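Local coordinates for 35 kDa hemin binding protein (Porphyromonas gingivalis, PDB 5Y1A) that probably binds hemin and carries a thioredoxin domain and an immunoglobulin-like beta-sandwich domain as cargo of the type IX secretion system, at residues 219-224 with 229-234; 37-42 with 246-251; 189-194 with 200-205; 108-113 with 128-133; 92-97 with 206-211. All coordinates share one frame; numbering follows the deposited sequence.

Contact 1: residues 219-224 with 229-234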
# COMPACT_ATOMS: atom_id res chain seq x y z
N ASP A 219 -3.62 -13.84 -2.90
CA ASP A 219 -2.83 -15.01 -3.28
C ASP A 219 -3.09 -16.13 -2.28
O ASP A 219 -3.13 -15.86 -1.08
CB ASP A 219 -1.33 -14.68 -3.20
CG ASP A 219 -0.86 -13.78 -4.33
OD1 ASP A 219 -1.14 -14.06 -5.51
OD2 ASP A 219 -0.20 -12.80 -4.02
N ALA A 220 -3.18 -17.37 -2.77
CA ALA A 220 -3.29 -18.56 -1.88
C ALA A 220 -2.01 -18.74 -1.07
O ALA A 220 -0.90 -18.71 -1.62
CB ALA A 220 -3.56 -19.85 -2.72
N LEU A 221 -2.16 -18.93 0.24
CA LEU A 221 -1.00 -19.14 1.11
C LEU A 221 -0.59 -20.59 1.21
O LEU A 221 -1.42 -21.48 1.41
CB LEU A 221 -1.31 -18.64 2.54
CG LEU A 221 -1.17 -17.15 2.79
CD1 LEU A 221 -1.81 -16.80 4.13
CD2 LEU A 221 0.32 -16.70 2.76
N ASN A 222 0.71 -20.82 1.10
CA ASN A 222 1.30 -22.13 1.27
C ASN A 222 1.77 -22.29 2.71
O ASN A 222 2.81 -21.74 3.08
CB ASN A 222 2.48 -22.31 0.32
CG ASN A 222 2.03 -22.50 -1.13
OD1 ASN A 222 2.49 -21.79 -2.03
ND2 ASN A 222 1.13 -23.45 -1.35
N ILE A 223 1.00 -23.03 3.51
CA ILE A 223 1.26 -23.16 4.94
C ILE A 223 2.02 -24.47 5.18
O ILE A 223 1.53 -25.54 4.81
CB ILE A 223 -0.08 -23.14 5.76
CG1 ILE A 223 -0.88 -21.83 5.52
CG2 ILE A 223 0.17 -23.39 7.26
CD1 ILE A 223 -0.18 -20.53 6.01
N ALA A 224 3.22 -24.37 5.75
CA ALA A 224 4.02 -25.56 6.10
C ALA A 224 3.48 -26.27 7.36
O ALA A 224 2.61 -25.76 8.07
CB ALA A 224 5.48 -25.18 6.29
N PHE A 229 4.71 -19.49 6.79
CA PHE A 229 4.61 -19.13 5.36
C PHE A 229 5.52 -17.94 5.05
O PHE A 229 5.86 -17.15 5.93
CB PHE A 229 3.18 -18.80 4.97
CG PHE A 229 2.63 -17.56 5.66
CD1 PHE A 229 2.85 -16.28 5.12
CD2 PHE A 229 1.88 -17.67 6.85
CE1 PHE A 229 2.33 -15.13 5.75
CE2 PHE A 229 1.36 -16.54 7.48
CZ PHE A 229 1.60 -15.26 6.93
N THR A 230 5.87 -17.82 3.77
CA THR A 230 6.65 -16.70 3.26
C THR A 230 6.15 -16.37 1.86
O THR A 230 6.01 -17.27 1.03
CB THR A 230 8.16 -17.02 3.16
OG1 THR A 230 8.68 -17.39 4.44
CG2 THR A 230 8.95 -15.80 2.67
N ILE A 231 5.85 -15.09 1.63
CA ILE A 231 5.50 -14.59 0.29
C ILE A 231 6.38 -13.37 0.05
O ILE A 231 6.48 -12.52 0.93
CB ILE A 231 3.99 -14.17 0.18
CG1 ILE A 231 3.11 -15.43 0.12
CG2 ILE A 231 3.74 -13.24 -1.04
CD1 ILE A 231 1.68 -15.22 -0.37
N LYS A 232 7.02 -13.29 -1.12
CA LYS A 232 7.84 -12.13 -1.45
C LYS A 232 7.28 -11.46 -2.71
O LYS A 232 6.98 -12.14 -3.71
CB LYS A 232 9.33 -12.50 -1.65
CG LYS A 232 10.21 -11.27 -1.96
CD LYS A 232 11.72 -11.62 -2.07
CE LYS A 232 12.58 -10.36 -2.05
NZ LYS A 232 13.90 -10.59 -2.74
N LYS A 233 7.15 -10.14 -2.67
CA LYS A 233 6.71 -9.39 -3.86
C LYS A 233 7.80 -8.38 -4.25
O LYS A 233 8.51 -7.85 -3.40
CB LYS A 233 5.41 -8.62 -3.57
CG LYS A 233 4.22 -9.53 -3.23
CD LYS A 233 3.66 -10.17 -4.49
CE LYS A 233 2.35 -10.96 -4.17
NZ LYS A 233 1.82 -11.53 -5.45
N GLU A 234 7.90 -8.10 -5.54
CA GLU A 234 8.83 -7.10 -6.05
C GLU A 234 8.08 -6.28 -7.10
O GLU A 234 7.77 -6.80 -8.18
CB GLU A 234 10.07 -7.80 -6.64
CG GLU A 234 11.05 -6.88 -7.32
CD GLU A 234 12.22 -7.62 -7.96
OE1 GLU A 234 12.26 -7.71 -9.21
OE2 GLU A 234 13.09 -8.10 -7.21
O HOH W 1 4.89 -20.14 2.03

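Contact 2: residues 37-42 with 246-251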
# COMPACT_ATOMS: atom_id res chain seq x y z
N ASN A 37 -4.37 -7.40 15.15
CA ASN A 37 -4.48 -6.06 14.55
C ASN A 37 -5.75 -6.05 13.72
O ASN A 37 -6.13 -7.07 13.18
CB ASN A 37 -3.30 -5.76 13.64
CG ASN A 37 -1.98 -5.75 14.40
OD1 ASN A 37 -1.92 -5.25 15.51
ND2 ASN A 37 -0.94 -6.32 13.81
N VAL A 38 -6.38 -4.88 13.63
CA VAL A 38 -7.66 -4.71 12.98
C VAL A 38 -7.45 -3.95 11.69
O VAL A 38 -6.77 -2.94 11.67
CB VAL A 38 -8.65 -3.96 13.90
CG1 VAL A 38 -9.86 -3.39 13.06
CG2 VAL A 38 -9.20 -4.90 14.96
N VAL A 39 -8.04 -4.46 10.60
CA VAL A 39 -8.08 -3.77 9.31
C VAL A 39 -9.47 -3.16 9.11
O VAL A 39 -10.48 -3.82 9.35
CB VAL A 39 -7.75 -4.77 8.15
CG1 VAL A 39 -7.99 -4.14 6.77
CG2 VAL A 39 -6.33 -5.30 8.29
N LEU A 40 -9.51 -1.90 8.69
CA LEU A 40 -10.76 -1.27 8.28
C LEU A 40 -10.66 -1.04 6.79
O LEU A 40 -9.61 -0.59 6.32
CB LEU A 40 -10.96 0.08 9.00
CG LEU A 40 -10.87 0.05 10.55
CD1 LEU A 40 -11.19 1.44 11.11
CD2 LEU A 40 -11.82 -1.00 11.12
N GLU A 41 -11.70 -1.43 6.04
CA GLU A 41 -11.81 -1.06 4.61
C GLU A 41 -12.96 -0.08 4.49
O GLU A 41 -14.09 -0.42 4.80
CB GLU A 41 -11.98 -2.32 3.72
CG GLU A 41 -10.68 -3.16 3.73
CD GLU A 41 -10.85 -4.53 3.13
OE1 GLU A 41 -11.69 -5.28 3.66
OE2 GLU A 41 -10.16 -4.85 2.12
N VAL A 42 -12.63 1.15 4.09
CA VAL A 42 -13.60 2.22 3.97
C VAL A 42 -13.90 2.52 2.50
O VAL A 42 -12.99 2.66 1.68
CB VAL A 42 -13.09 3.52 4.60
CG1 VAL A 42 -14.23 4.62 4.59
CG2 VAL A 42 -12.52 3.21 5.99
N ASP A 246 2.64 3.37 2.93
CA ASP A 246 2.70 2.18 3.79
C ASP A 246 2.42 0.93 2.95
O ASP A 246 1.78 1.04 1.90
CB ASP A 246 1.61 2.26 4.88
CG ASP A 246 1.84 3.41 5.87
OD1 ASP A 246 3.00 3.61 6.28
OD2 ASP A 246 0.87 4.11 6.21
N VAL A 247 2.87 -0.23 3.41
CA VAL A 247 2.40 -1.52 2.84
C VAL A 247 1.69 -2.24 3.97
O VAL A 247 2.25 -2.40 5.08
CB VAL A 247 3.51 -2.41 2.26
CG1 VAL A 247 2.92 -3.78 1.78
CG2 VAL A 247 4.20 -1.70 1.10
N LEU A 248 0.46 -2.63 3.69
CA LEU A 248 -0.36 -3.41 4.60
C LEU A 248 -0.51 -4.81 4.01
O LEU A 248 -0.83 -4.96 2.82
CB LEU A 248 -1.74 -2.76 4.70
CG LEU A 248 -2.89 -3.57 5.35
CD1 LEU A 248 -2.58 -3.80 6.84
CD2 LEU A 248 -4.17 -2.83 5.22
N ALA A 249 -0.32 -5.84 4.83
CA ALA A 249 -0.62 -7.21 4.39
C ALA A 249 -1.54 -7.84 5.40
O ALA A 249 -1.41 -7.61 6.63
CB ALA A 249 0.66 -8.03 4.27
N PHE A 250 -2.47 -8.66 4.90
CA PHE A 250 -3.32 -9.39 5.83
C PHE A 250 -3.66 -10.81 5.36
O PHE A 250 -3.79 -11.06 4.15
CB PHE A 250 -4.57 -8.59 6.20
CG PHE A 250 -5.36 -8.05 5.04
CD1 PHE A 250 -6.40 -8.81 4.47
CD2 PHE A 250 -5.10 -6.77 4.56
CE1 PHE A 250 -7.17 -8.28 3.41
CE2 PHE A 250 -5.86 -6.21 3.49
CZ PHE A 250 -6.90 -6.99 2.92
N VAL A 251 -3.74 -11.72 6.34
CA VAL A 251 -4.18 -13.11 6.13
C VAL A 251 -5.70 -13.17 6.34
O VAL A 251 -6.24 -12.61 7.31
CB VAL A 251 -3.47 -14.05 7.14
CG1 VAL A 251 -3.90 -15.49 6.92
CG2 VAL A 251 -1.92 -13.93 7.03

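Contact 3: residues 189-194 with 200-205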
# COMPACT_ATOMS: atom_id res chain seq x y z
N MET A 189 -2.28 12.58 0.49
CA MET A 189 -2.42 12.48 -0.93
C MET A 189 -3.32 13.56 -1.47
O MET A 189 -4.46 13.69 -1.04
CB MET A 189 -3.00 11.10 -1.31
CG MET A 189 -3.25 10.93 -2.80
SD MET A 189 -4.08 9.32 -3.21
CE MET A 189 -4.10 9.45 -4.98
N LYS A 190 -2.83 14.32 -2.45
CA LYS A 190 -3.68 15.30 -3.12
C LYS A 190 -4.76 14.56 -3.92
O LYS A 190 -4.43 13.67 -4.71
CB LYS A 190 -2.87 16.20 -4.06
CG LYS A 190 -3.74 17.27 -4.72
CD LYS A 190 -2.90 18.35 -5.42
CE LYS A 190 -3.76 19.56 -5.81
NZ LYS A 190 -3.10 20.38 -6.90
N PRO A 191 -6.04 14.91 -3.71
CA PRO A 191 -7.10 14.29 -4.52
C PRO A 191 -6.88 14.49 -6.03
O PRO A 191 -6.23 15.47 -6.44
CB PRO A 191 -8.36 15.02 -4.06
CG PRO A 191 -8.06 15.40 -2.64
CD PRO A 191 -6.61 15.82 -2.69
N ILE A 192 -7.40 13.56 -6.83
CA ILE A 192 -7.23 13.62 -8.29
C ILE A 192 -8.13 14.74 -8.85
O ILE A 192 -7.69 15.55 -9.68
CB ILE A 192 -7.56 12.25 -8.97
CG1 ILE A 192 -6.53 11.16 -8.57
CG2 ILE A 192 -7.74 12.41 -10.49
CD1 ILE A 192 -5.04 11.49 -8.82
N ASN A 193 -9.37 14.77 -8.37
CA ASN A 193 -10.28 15.90 -8.53
C ASN A 193 -10.65 16.39 -7.13
O ASN A 193 -10.64 15.59 -6.18
CB ASN A 193 -11.54 15.44 -9.28
CG ASN A 193 -11.21 14.88 -10.65
OD1 ASN A 193 -11.37 13.67 -10.91
ND2 ASN A 193 -10.74 15.75 -11.55
N PRO A 194 -10.95 17.70 -6.96
CA PRO A 194 -11.23 18.16 -5.60
C PRO A 194 -12.28 17.33 -4.88
O PRO A 194 -13.32 16.96 -5.47
CB PRO A 194 -11.69 19.61 -5.79
CG PRO A 194 -10.90 20.05 -7.00
CD PRO A 194 -10.96 18.83 -7.92
N ASP A 200 -10.38 23.52 3.06
CA ASP A 200 -9.05 23.88 2.60
C ASP A 200 -7.99 22.90 3.10
O ASP A 200 -8.00 22.50 4.28
CB ASP A 200 -8.66 25.30 3.04
CG ASP A 200 -7.30 25.70 2.51
OD1 ASP A 200 -7.04 25.46 1.30
OD2 ASP A 200 -6.47 26.23 3.30
N GLY A 201 -7.10 22.52 2.18
CA GLY A 201 -5.93 21.73 2.52
C GLY A 201 -6.24 20.27 2.85
O GLY A 201 -5.39 19.57 3.41
N TYR A 202 -7.45 19.82 2.51
CA TYR A 202 -7.81 18.41 2.69
C TYR A 202 -6.87 17.52 1.90
O TYR A 202 -6.48 17.85 0.76
CB TYR A 202 -9.28 18.14 2.29
CG TYR A 202 -9.59 16.64 2.13
CD1 TYR A 202 -10.15 15.90 3.19
CD2 TYR A 202 -9.28 15.97 0.95
CE1 TYR A 202 -10.43 14.51 3.05
CE2 TYR A 202 -9.55 14.60 0.80
CZ TYR A 202 -10.09 13.88 1.84
OH TYR A 202 -10.31 12.53 1.66
N LEU A 203 -6.51 16.37 2.49
CA LEU A 203 -5.74 15.33 1.80
C LEU A 203 -6.35 13.95 2.07
O LEU A 203 -6.87 13.71 3.16
CB LEU A 203 -4.27 15.31 2.27
CG LEU A 203 -3.49 16.60 1.94
CD1 LEU A 203 -2.18 16.63 2.72
CD2 LEU A 203 -3.27 16.80 0.45
N HIS A 204 -6.25 13.05 1.10
CA HIS A 204 -6.64 11.65 1.37
C HIS A 204 -5.60 11.03 2.28
O HIS A 204 -4.44 11.45 2.30
CB HIS A 204 -6.74 10.84 0.07
CG HIS A 204 -7.84 11.27 -0.84
ND1 HIS A 204 -7.68 11.38 -2.21
CD2 HIS A 204 -9.11 11.64 -0.58
CE1 HIS A 204 -8.82 11.77 -2.74
NE2 HIS A 204 -9.71 11.93 -1.78
N GLN A 205 -6.01 10.03 3.08
CA GLN A 205 -5.08 9.28 3.90
C GLN A 205 -5.33 7.78 3.73
O GLN A 205 -6.46 7.38 3.44
CB GLN A 205 -5.27 9.61 5.38
CG GLN A 205 -5.09 11.07 5.71
CD GLN A 205 -3.70 11.58 5.46
OE1 GLN A 205 -2.76 10.79 5.30
NE2 GLN A 205 -3.53 12.92 5.48

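Contact 4: residues 108-113 with 128-133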
# COMPACT_ATOMS: atom_id res chain seq x y z
N PRO A 108 -20.30 7.22 2.62
CA PRO A 108 -19.19 6.35 2.99
C PRO A 108 -19.71 5.21 3.88
O PRO A 108 -20.60 5.43 4.71
CB PRO A 108 -18.26 7.28 3.79
CG PRO A 108 -19.23 8.26 4.45
CD PRO A 108 -20.40 8.41 3.50
N THR A 109 -19.13 4.03 3.71
CA THR A 109 -19.42 2.89 4.55
C THR A 109 -18.08 2.22 4.84
O THR A 109 -17.05 2.62 4.29
CB THR A 109 -20.40 1.87 3.84
OG1 THR A 109 -20.01 1.69 2.48
CG2 THR A 109 -21.85 2.36 3.89
N PHE A 110 -18.08 1.24 5.75
CA PHE A 110 -16.83 0.54 6.05
C PHE A 110 -17.09 -0.85 6.58
O PHE A 110 -18.18 -1.16 7.05
CB PHE A 110 -15.90 1.33 7.00
CG PHE A 110 -16.18 1.18 8.51
CD1 PHE A 110 -15.09 1.07 9.40
CD2 PHE A 110 -17.47 1.21 9.04
CE1 PHE A 110 -15.29 0.97 10.78
CE2 PHE A 110 -17.67 1.10 10.45
CZ PHE A 110 -16.58 1.01 11.30
N SER A 111 -16.04 -1.66 6.47
CA SER A 111 -16.04 -3.03 6.95
C SER A 111 -14.91 -3.21 7.98
O SER A 111 -13.76 -2.78 7.73
CB SER A 111 -15.81 -3.97 5.77
OG SER A 111 -15.59 -5.29 6.22
N VAL A 112 -15.24 -3.86 9.10
CA VAL A 112 -14.25 -4.21 10.13
C VAL A 112 -13.79 -5.66 9.93
O VAL A 112 -14.56 -6.60 10.16
CB VAL A 112 -14.82 -4.02 11.57
CG1 VAL A 112 -13.71 -4.32 12.59
CG2 VAL A 112 -15.30 -2.58 11.75
N CYS A 113 -12.55 -5.82 9.45
CA CYS A 113 -11.96 -7.13 9.21
C CYS A 113 -12.86 -8.05 8.36
O CYS A 113 -12.84 -9.26 8.57
CB CYS A 113 -11.64 -7.84 10.53
SG CYS A 113 -10.47 -6.95 11.60
N ILE A 128 -18.18 6.99 18.79
CA ILE A 128 -18.27 5.91 19.78
C ILE A 128 -18.81 4.59 19.17
O ILE A 128 -18.35 3.51 19.54
CB ILE A 128 -19.10 6.30 21.06
CG1 ILE A 128 -18.96 5.21 22.14
CG2 ILE A 128 -20.58 6.55 20.72
CD1 ILE A 128 -17.55 5.05 22.67
N ALA A 129 -19.73 4.70 18.23
CA ALA A 129 -20.31 3.51 17.58
C ALA A 129 -19.24 2.86 16.71
O ALA A 129 -19.10 1.64 16.69
CB ALA A 129 -21.52 3.89 16.77
N ILE A 130 -18.48 3.69 16.00
CA ILE A 130 -17.32 3.18 15.25
C ILE A 130 -16.31 2.51 16.19
O ILE A 130 -15.83 1.41 15.90
CB ILE A 130 -16.63 4.31 14.44
CG1 ILE A 130 -17.61 5.01 13.49
CG2 ILE A 130 -15.38 3.74 13.74
CD1 ILE A 130 -17.10 6.39 13.00
N LYS A 131 -15.99 3.16 17.31
CA LYS A 131 -15.06 2.57 18.27
C LYS A 131 -15.53 1.17 18.72
O LYS A 131 -14.73 0.23 18.78
CB LYS A 131 -14.91 3.48 19.49
CG LYS A 131 -13.72 3.08 20.35
CD LYS A 131 -13.85 3.59 21.76
CE LYS A 131 -12.92 2.78 22.66
NZ LYS A 131 -13.39 2.88 24.07
N ASN A 132 -16.82 1.05 19.02
CA ASN A 132 -17.40 -0.22 19.45
C ASN A 132 -17.28 -1.32 18.39
O ASN A 132 -16.96 -2.47 18.71
CB ASN A 132 -18.85 -0.05 19.88
CG ASN A 132 -19.00 0.71 21.23
OD1 ASN A 132 -20.09 1.15 21.57
ND2 ASN A 132 -17.92 0.86 21.97
N LYS A 133 -17.49 -0.95 17.12
CA LYS A 133 -17.29 -1.89 16.00
C LYS A 133 -15.82 -2.32 15.91
O LYS A 133 -15.54 -3.52 15.72
CB LYS A 133 -17.74 -1.26 14.66
CG LYS A 133 -19.22 -1.48 14.30
CD LYS A 133 -19.52 -0.89 12.90
CE LYS A 133 -20.85 -1.36 12.37
NZ LYS A 133 -21.10 -0.92 10.97
O HOH W 2 -19.05 -2.09 9.52

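Contact 5: residues 92-97 with 206-211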
# COMPACT_ATOMS: atom_id res chain seq x y z
N GLY A 92 -10.71 -0.12 -8.65
CA GLY A 92 -12.10 -0.44 -9.01
C GLY A 92 -12.41 -1.93 -8.92
O GLY A 92 -13.49 -2.32 -8.42
N GLN A 93 -11.48 -2.76 -9.38
CA GLN A 93 -11.64 -4.22 -9.33
C GLN A 93 -11.73 -4.71 -7.90
O GLN A 93 -12.54 -5.60 -7.58
CB GLN A 93 -10.49 -4.94 -10.04
CG GLN A 93 -10.53 -4.87 -11.56
CD GLN A 93 -11.88 -5.29 -12.13
OE1 GLN A 93 -12.34 -6.41 -11.91
NE2 GLN A 93 -12.49 -4.39 -12.89
N LEU A 94 -10.88 -4.13 -7.03
CA LEU A 94 -10.92 -4.46 -5.60
C LEU A 94 -12.31 -4.11 -5.01
O LEU A 94 -12.91 -4.93 -4.29
CB LEU A 94 -9.83 -3.71 -4.85
CG LEU A 94 -9.84 -3.90 -3.32
CD1 LEU A 94 -9.53 -5.33 -2.92
CD2 LEU A 94 -8.82 -2.92 -2.69
N PHE A 95 -12.79 -2.91 -5.32
CA PHE A 95 -14.12 -2.49 -4.86
C PHE A 95 -15.20 -3.47 -5.32
O PHE A 95 -16.01 -3.93 -4.51
CB PHE A 95 -14.49 -1.07 -5.29
CG PHE A 95 -15.85 -0.69 -4.79
CD1 PHE A 95 -16.00 -0.20 -3.50
CD2 PHE A 95 -16.98 -0.96 -5.55
CE1 PHE A 95 -17.31 0.07 -2.99
CE2 PHE A 95 -18.28 -0.68 -5.07
CZ PHE A 95 -18.44 -0.18 -3.79
N ILE A 96 -15.22 -3.78 -6.60
CA ILE A 96 -16.21 -4.73 -7.15
C ILE A 96 -16.22 -6.07 -6.40
O ILE A 96 -17.29 -6.62 -6.13
CB ILE A 96 -15.94 -4.93 -8.67
CG1 ILE A 96 -16.34 -3.64 -9.40
CG2 ILE A 96 -16.67 -6.20 -9.23
CD1 ILE A 96 -15.83 -3.58 -10.86
N ALA A 97 -15.03 -6.56 -6.06
CA ALA A 97 -14.88 -7.80 -5.32
C ALA A 97 -15.43 -7.68 -3.91
O ALA A 97 -16.17 -8.55 -3.44
CB ALA A 97 -13.38 -8.24 -5.29
N HIS A 206 -4.29 6.97 3.94
CA HIS A 206 -4.43 5.50 4.01
C HIS A 206 -5.17 4.97 2.76
O HIS A 206 -6.01 4.08 2.86
CB HIS A 206 -5.18 5.09 5.29
CG HIS A 206 -4.74 5.84 6.52
ND1 HIS A 206 -3.46 5.74 7.02
CD2 HIS A 206 -5.41 6.70 7.33
CE1 HIS A 206 -3.35 6.51 8.09
NE2 HIS A 206 -4.51 7.11 8.29
N THR A 207 -4.82 5.50 1.58
CA THR A 207 -5.64 5.27 0.38
C THR A 207 -5.03 4.16 -0.48
O THR A 207 -3.85 4.20 -0.82
CB THR A 207 -5.79 6.60 -0.35
OG1 THR A 207 -6.52 7.49 0.50
CG2 THR A 207 -6.54 6.44 -1.69
N VAL A 208 -5.82 3.15 -0.81
CA VAL A 208 -5.30 2.03 -1.58
C VAL A 208 -5.01 2.43 -3.03
O VAL A 208 -5.92 2.86 -3.73
CB VAL A 208 -6.28 0.84 -1.59
CG1 VAL A 208 -5.68 -0.29 -2.42
CG2 VAL A 208 -6.56 0.39 -0.16
N LEU A 209 -3.76 2.31 -3.47
CA LEU A 209 -3.44 2.54 -4.89
C LEU A 209 -2.96 1.32 -5.63
O LEU A 209 -2.98 1.31 -6.89
CB LEU A 209 -2.39 3.65 -5.06
CG LEU A 209 -2.84 5.00 -4.49
CD1 LEU A 209 -1.74 6.03 -4.81
CD2 LEU A 209 -4.22 5.47 -5.01
N MET A 210 -2.47 0.33 -4.87
CA MET A 210 -2.04 -0.94 -5.46
C MET A 210 -2.47 -2.13 -4.62
O MET A 210 -2.52 -2.06 -3.38
CB MET A 210 -0.50 -1.01 -5.64
CG MET A 210 0.13 0.18 -6.37
SD MET A 210 1.97 0.06 -6.52
CE MET A 210 2.13 -1.36 -7.59
N ILE A 211 -2.75 -3.24 -5.30
CA ILE A 211 -3.01 -4.53 -4.67
C ILE A 211 -1.98 -5.48 -5.27
O ILE A 211 -1.93 -5.67 -6.50
CB ILE A 211 -4.48 -5.06 -4.92
CG1 ILE A 211 -5.53 -3.99 -4.51
CG2 ILE A 211 -4.71 -6.38 -4.17
CD1 ILE A 211 -5.97 -2.99 -5.61

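Contact 1: residues 219-224 with 229-234
At one edge of the immunoglobulin-like beta-sandwich the chain leaves strand 207-220 and returns as strand 228-235, and L221, I223 and F229 meet where the two sheets close on each other. The methyl CD2 of L221 sits 3.5 Å from CD1 of the F229 ring and 3.7 Å from CD1 of I231, a single methyl shared by two residues of the opposing strand. I223 comes to the same ring from another place: its side chain runs alongside that of F229, pointing the same way, and its CD1 lies 3.6 Å from CD2 of the phenyl. F229 has CG between its backbone N and carbonyl carbon (chi1 65°), which turns the ring so that both aliphatic tips meet it from the same side.

The directions of the two segments differ by 152°, yet they belong to different sheets: D219 is hydrogen-bonded to L180, whereas F229, I231 and K233 pair with strand 161-169. No direct backbone bond joins them here; instead a water donates to N222 O at 2.8 Å and accepts from T230 N at 3.1 Å. Farther along, D219 and K233 approach from opposite directions and form a salt bridge, NZ to OD2 2.8 Å, with the ammonium on the syn side of the carboxylate and 23° out of its plane. The bend of K233 at chi2 helps bring NZ there, where it also donates to the carbonyl of L212.

Contact 2: residues 37-42 with 246-251
Strands 38-42 and 246-251 pass each other at 108° between their N-to-C directions, with axes 9.3 Å apart at closest approach, so V39, L248 and F250 meet through side chains alone. The nearest CA pair, V39 and F250, is 8.1 Å apart, a spacing of stacked sheets and not of paired strands. One methyl does the aliphatic work: CG2 of V39 reaches CD2 of F250 at 4.2 Å and CD1 of L248 at 4.3 Å. Both are loose van der Waals contacts, and the V39 side chain crosses that of F250 at about a right angle. With CG2 anti to the carbonyl carbon and CG1 anti to the backbone N (chi1 172°), V39 presents CG2 to both partners.

E41 brings a carboxylate to the far end of the same ring, OE2 lying 4.0 Å from CZ of F250 with the two planes 79° apart. That oxygen is held elsewhere, by a salt bridge to R114 and a hydrogen bond to Y183, which probably stabilise its charge in this buried setting. Within the same strand, CG of L248 lies in plane at the edge of the F250 ring, and Y183 meets the ring edge-to-face.

The contact thus joins the central strand of the thioredoxin sheet to the sandwich sheet: strand 73-79 packs on L248 from one domain, and strands 179-186 and 263-270 flank strand 245-252 in the other.

Contact 3: residues 189-194 with 200-205
M189 and H204 form a single antiparallel, hydrogen-bonded bridge inside the long connection between strands 179-186 and 207-220, and the tight part of the contact is built around it. M189 N donates to H204 O at 3.0 Å and almost straight (178°), while H204 N returns a bond to M189 O at 2.9 Å that lies in the carbonyl plane. P191 then lies over the imidazole in a CH-pi contact: its CG stands over one face of H204, 4.0 Å from the ring centroid and offset toward the rim of the ring. The same P191 CG meets the edge of the Y202 ring near its plane, 3.8 Å from Y202 CE2, so the proline touches both rings. The extended M189 chain leads away into the fold, passing SD by the edge of the imidazole before reaching I84, T207 and L209.

Toward the solvent the joint is looser. K190 is exposed, and its backbone N passes L203 CD2, which packs 3.6 Å from M189 O. E46 accepts the backbone N-H groups of I192 and N193, tying this part of the loop to the thioredoxin domain. Of the imidazole nitrogens of H204, NE2 is bonded to Q195, whereas H204 ND1 is buried without a partner, 3.8 Å from P191 CA.

Contact 4: residues 108-113 with 128-133
F110 and V112 of strand 109-112 pack against I130 and K133, which lie one turn apart on helix 127-138. The phenyl ring reaches out with its far end: CZ of F110 is 3.9 Å from CG2 of I130, and CE2 is 3.7 Å from CD of K133. V112 meets the base of the same lysine, its CG2 lying 4.0 Å from K133 CB and its CG1 3.7 Å from K133 O. The lysine is extended beyond CG, so its methylene chain runs past V112 and then the ring, and its NZ arrives near the strand backbone. A water completes that approach, donating to F110 O at 2.8 Å and accepting from K133 NZ at 2.8 Å.

In the next shell, the ammonium also donates to N121 OD1 and to the carbonyl of S123, in the connection between strand and helix. I124, I58 and V42 fill in around F110, while A61 and R57 of helix 51-63 touch I130. The strand itself is held on the sheet by backbone bonds to strand 34-44, and the peptide bond before P108 is cis, as at the cis-proline of thioredoxin folds; P108 touches C51, part of a CxxC sequence consistent with a thioredoxin-type motif.

K133 therefore does two jobs with one chain: its methylenes join the apolar layer between helix and sheet, while its charge is satisfied by carbonyl, amide and water oxygens.

Contact 5: residues 92-97 with 206-211
L94 of helix 89-102 reaches V208 and I211 of strand 207-220, and its side chain carries the whole contact. CB of L94 comes first, lying 4.0 Å from CD1 of I211. At the next bond CG is anti to the backbone N (chi1 176°), which carries the branch out from the helix toward the strand. CD2 of L94 then meets both partners: it is 3.9 Å from CG1 of I211, 4.1 Å from I211 CD1 and 4.1 Å from CG1 of V208. L94 and I211 meet at a slant, and the methyl faces the ethyl arm of I211 and CG1 of V208 together. No hydrogen bond crosses between the segments; the join is purely apolar and buried.

The two strand residues lie three positions apart yet both turn toward the helix. A classic beta bulge makes this possible, since L209 and M210 together face V184 on strand 179-186 and shift the alternation of the strand by one. A second bulge, of the G1 type, has H206 and T207 facing K186.

Around this core, Y183 of strand 179-186 touches both L94 and V208, and T76 of strand 73-79 adds to V208. R90, earlier in the helix, donates to the carbonyl of I211, while A97 and Q93 touch V216 farther along strand 207-220, so the helix of the thioredoxin domain lies against the edge strand of a sandwich sheet.

Overall arrangement
Contact 4 is internal to the thioredoxin domain and contact 1 to the beta-sandwich, while contacts 2 and 5 join the two domains, their centres about 12 Å apart. Contact 4 meets contact 2 directly, because strands 34-44 and 109-112 are neighbours in one sheet; contact 1 meets it through V251, which packs on L221 and F229. Contacts 1 and 5 use opposite ends of strand 207-220. Contact 3, in the connection preceding that strand, touches contact 5 through M189, its centre about 34 Å from that of contact 1, across the chain's centre. Contact 2 spans the longest sequence separation and encloses the other four. Together they place the thioredoxin domain directly against the sandwich.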